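Local coordinates for pantothenate kinase (Coxiella burnetii, PDB 3TQC), which catalyses the ATP-dependent phosphorylation of pantothenate to 4'-phosphopantothenate, the first of five steps from pantothenate to coenzyme A, at residues G170-R175 / I193-D198. Numbering follows the deposited sequence.
Sequences GQRNVR and IVDQPD
The carboxylate of Asp195 reaches across to Arg172 and Asn173. Its CG is anti to the backbone N (chi1 -176°), which brings OD1 to the backbone of the other segment. OD1 accepts a hydrogen bond from Asn173 N at 3.1 Å, met from above the carboxylate plane. The Arg172 chain bends at chi2 (-81°) and crosses the Asp195 side chain at a slant, bringing CD and then NH1 to OD1. Its NH1 forms a salt bridge to Asp195 OD1 at 3.3 Å, though the hydrogen bond within it is weak; the guanidinium and carboxylate planes are 66° apart. One face of the guanidinium lies over Gln196 CB, 3.9 Å from the plane. The Asn173 amide runs side by side with the Asp195 carboxylate. A water joins Gln171 O, Val194 O and Gln196 N where the two segments diverge.

Beyond these polar groups the segments pair as antiparallel strands. Val174 and Val194 form a hydrogen-bonded pair, with Val174 N to Val194 O at 2.8 Å and Val194 N to Val174 O at 2.9 Å. Arg175 and Ile193 follow as a non-hydrogen-bonded pair, their side chains on the other face.

The contact lies where strand 174-180 begins and the outer strand 190-194 ends, in a three-stranded antiparallel sheet. Gly170 ends helix 157-168 in a Schellman motif. Val174 and Val194 pack back onto that helix, and Val194 also touches Ile128 of strand 125-129, at the edge of the main sheet.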
ATOM      1  N   GLY B 170       2.980   4.467 -17.921  1.00 21.06           N
ATOM      2  CA  GLY B 170       3.857   5.243 -18.796  1.00 22.22           C
ATOM      3  C   GLY B 170       3.131   5.950 -19.920  1.00 23.55           C
ATOM      4  O   GLY B 170       3.780   6.542 -20.795  1.00 24.78           O
ATOM      5  N   GLN B 171       1.796   5.908 -19.887  1.00 23.33           N
ATOM      6  CA  GLN B 171       0.959   6.495 -20.929  1.00 25.01           C
ATOM      7  C   GLN B 171       1.136   8.008 -21.031  1.00 24.54           C
ATOM      8  O   GLN B 171       1.214   8.704 -20.036  1.00 22.83           O
ATOM      9  CB  GLN B 171      -0.513   6.181 -20.663  1.00 25.60           C
ATOM     10  CG  GLN B 171      -1.507   6.675 -21.727  1.00 29.89           C
ATOM     11  CD  GLN B 171      -2.924   6.106 -21.501  1.00 34.33           C
ATOM     12  OE1 GLN B 171      -3.088   4.993 -20.974  1.00 35.97           O
ATOM     13  NE2 GLN B 171      -3.945   6.877 -21.880  1.00 35.71           N
ATOM     14  N   ARG B 172       1.185   8.495 -22.260  1.00 26.22           N
ATOM     15  CA  ARG B 172       1.345   9.905 -22.528  1.00 26.69           C
ATOM     16  C   ARG B 172       0.001  10.623 -22.478  1.00 26.38           C
ATOM     17  O   ARG B 172      -1.061  10.027 -22.713  1.00 26.09           O
ATOM     18  CB  ARG B 172       2.009  10.081 -23.893  1.00 28.46           C
ATOM     19  CG  ARG B 172       3.507   9.697 -23.898  1.00 31.45           C
ATOM     20  CD  ARG B 172       4.319  10.862 -23.349  1.00 35.19           C
ATOM     21  NE  ARG B 172       5.711  10.560 -23.079  1.00 38.66           N
ATOM     22  CZ  ARG B 172       6.563  11.400 -22.491  1.00 41.95           C
ATOM     23  NH1 ARG B 172       6.178  12.618 -22.111  1.00 42.72           N
ATOM     24  NH2 ARG B 172       7.822  11.022 -22.280  1.00 43.39           N
ATOM     25  N   ASN B 173       0.059  11.913 -22.163  1.00 25.89           N
ATOM     26  CA  ASN B 173      -1.095  12.812 -22.304  1.00 25.91           C
ATOM     27  C   ASN B 173      -2.384  12.261 -21.702  1.00 24.81           C
ATOM     28  O   ASN B 173      -3.373  12.099 -22.383  1.00 25.00           O
ATOM     29  CB  ASN B 173      -1.301  13.165 -23.780  1.00 27.44           C
ATOM     30  CG  ASN B 173      -0.116  13.906 -24.376  1.00 28.52           C
ATOM     31  OD1 ASN B 173       0.180  13.764 -25.563  1.00 28.84           O
ATOM     32  ND2 ASN B 173       0.565  14.705 -23.555  1.00 25.92           N
ATOM     33  N   VAL B 174      -2.360  11.976 -20.409  1.00 23.65           N
ATOM     34  CA  VAL B 174      -3.543  11.464 -19.740  1.00 23.20           C
ATOM     35  C   VAL B 174      -4.439  12.631 -19.376  1.00 24.02           C
ATOM     36  O   VAL B 174      -3.984  13.659 -18.843  1.00 23.15           O
ATOM     37  CB  VAL B 174      -3.182  10.646 -18.520  1.00 21.77           C
ATOM     38  CG1 VAL B 174      -4.453  10.179 -17.787  1.00 21.14           C
ATOM     39  CG2 VAL B 174      -2.330   9.478 -18.959  1.00 21.23           C
ATOM     40  N   ARG B 175      -5.714  12.474 -19.700  1.00 25.28           N
ATOM     41  CA  ARG B 175      -6.693  13.526 -19.516  1.00 26.97           C
ATOM     42  C   ARG B 175      -7.322  13.436 -18.128  1.00 25.85           C
ATOM     43  O   ARG B 175      -7.788  12.386 -17.723  1.00 25.81           O
ATOM     44  CB  ARG B 175      -7.719  13.442 -20.642  1.00 29.30           C
ATOM     45  CG  ARG B 175      -7.086  13.817 -21.980  1.00 33.54           C
ATOM     46  CD  ARG B 175      -7.830  13.257 -23.178  1.00 40.72           C
ATOM     47  NE  ARG B 175      -7.540  14.007 -24.407  1.00 45.59           N
ATOM     48  CZ  ARG B 175      -6.361  14.030 -25.040  1.00 48.96           C
ATOM     49  NH1 ARG B 175      -5.302  13.350 -24.586  1.00 47.93           N
ATOM     50  NH2 ARG B 175      -6.237  14.753 -26.148  1.00 51.97           N
ATOM     51  N   ILE B 193      -4.007  18.032 -18.581  1.00 31.86           N
ATOM     52  CA  ILE B 193      -3.175  17.016 -19.186  1.00 30.63           C
ATOM     53  C   ILE B 193      -1.980  16.729 -18.290  1.00 28.56           C
ATOM     54  O   ILE B 193      -1.237  17.629 -17.939  1.00 28.60           O
ATOM     55  CB  ILE B 193      -2.728  17.425 -20.580  1.00 32.17           C
ATOM     56  CG1 ILE B 193      -3.942  17.461 -21.518  1.00 33.40           C
ATOM     57  CG2 ILE B 193      -1.667  16.460 -21.086  1.00 31.54           C
ATOM     58  CD1 ILE B 193      -3.784  18.393 -22.667  1.00 35.55           C
ATOM     59  N   VAL B 194      -1.861  15.467 -17.888  1.00 26.60           N
ATOM     60  CA  VAL B 194      -0.730  14.950 -17.165  1.00 25.04           C
ATOM     61  C   VAL B 194       0.069  14.122 -18.174  1.00 24.98           C
ATOM     62  O   VAL B 194      -0.440  13.147 -18.733  1.00 25.19           O
ATOM     63  CB  VAL B 194      -1.199  14.085 -15.957  1.00 24.06           C
ATOM     64  CG1 VAL B 194      -0.026  13.406 -15.280  1.00 22.73           C
ATOM     65  CG2 VAL B 194      -1.992  14.935 -14.947  1.00 22.66           C
ATOM     66  N   ASP B 195       1.311  14.524 -18.416  1.00 24.73           N
ATOM     67  CA  ASP B 195       2.114  13.939 -19.479  1.00 25.31           C
ATOM     68  C   ASP B 195       3.475  13.416 -19.006  1.00 24.27           C
ATOM     69  O   ASP B 195       4.526  14.004 -19.303  1.00 24.84           O
ATOM     70  CB  ASP B 195       2.306  14.948 -20.611  1.00 26.50           C
ATOM     71  CG  ASP B 195       3.062  14.354 -21.792  1.00 29.13           C
ATOM     72  OD1 ASP B 195       2.923  13.127 -22.019  1.00 26.15           O
ATOM     73  OD2 ASP B 195       3.786  15.116 -22.491  1.00 32.84           O
ATOM     74  N   GLN B 196       3.436  12.280 -18.325  1.00 22.68           N
ATOM     75  CA  GLN B 196       4.618  11.653 -17.718  1.00 22.01           C
ATOM     76  C   GLN B 196       5.565  12.644 -17.053  1.00 21.54           C
ATOM     77  O   GLN B 196       6.743  12.684 -17.363  1.00 22.52           O
ATOM     78  CB  GLN B 196       5.351  10.768 -18.730  1.00 21.88           C
ATOM     79  CG  GLN B 196       4.523   9.570 -19.138  1.00 21.28           C
ATOM     80  CD  GLN B 196       4.286   8.601 -17.991  1.00 19.81           C
ATOM     81  OE1 GLN B 196       3.143   8.245 -17.683  1.00 19.47           O
ATOM     82  NE2 GLN B 196       5.365   8.152 -17.370  1.00 15.72           N
ATOM     83  N   PRO B 197       5.041  13.437 -16.109  1.00 21.27           N
ATOM     84  CA  PRO B 197       5.918  14.319 -15.358  1.00 20.98           C
ATOM     85  C   PRO B 197       6.799  13.456 -14.464  1.00 20.65           C
ATOM     86  O   PRO B 197       6.664  12.234 -14.444  1.00 20.17           O
ATOM     87  CB  PRO B 197       4.946  15.116 -14.510  1.00 20.64           C
ATOM     88  CG  PRO B 197       3.840  14.145 -14.238  1.00 19.12           C
ATOM     89  CD  PRO B 197       3.702  13.336 -15.485  1.00 20.25           C
ATOM     90  N   ASP B 198       7.697  14.076 -13.726  1.00 20.54           N
ATOM     91  CA  ASP B 198       8.551  13.323 -12.843  1.00 20.17           C
ATOM     92  C   ASP B 198       7.790  12.969 -11.583  1.00 18.98           C
ATOM     93  O   ASP B 198       8.020  11.928 -10.981  1.00 18.42           O
ATOM     94  CB  ASP B 198       9.778  14.159 -12.511  1.00 21.25           C
ATOM     95  CG  ASP B 198      10.572  14.495 -13.736  1.00 23.47           C
ATOM     96  OD1 ASP B 198      11.115  13.529 -14.338  1.00 23.91           O
ATOM     97  OD2 ASP B 198      10.618  15.702 -14.100  1.00 24.31           O
TER
HETATM   98  O   HOH W   1       0.872  10.772 -18.254  1.00 11.34           O
HETATM   99  O   HOH W   2       1.958  16.740 -24.019  1.00  3.62           O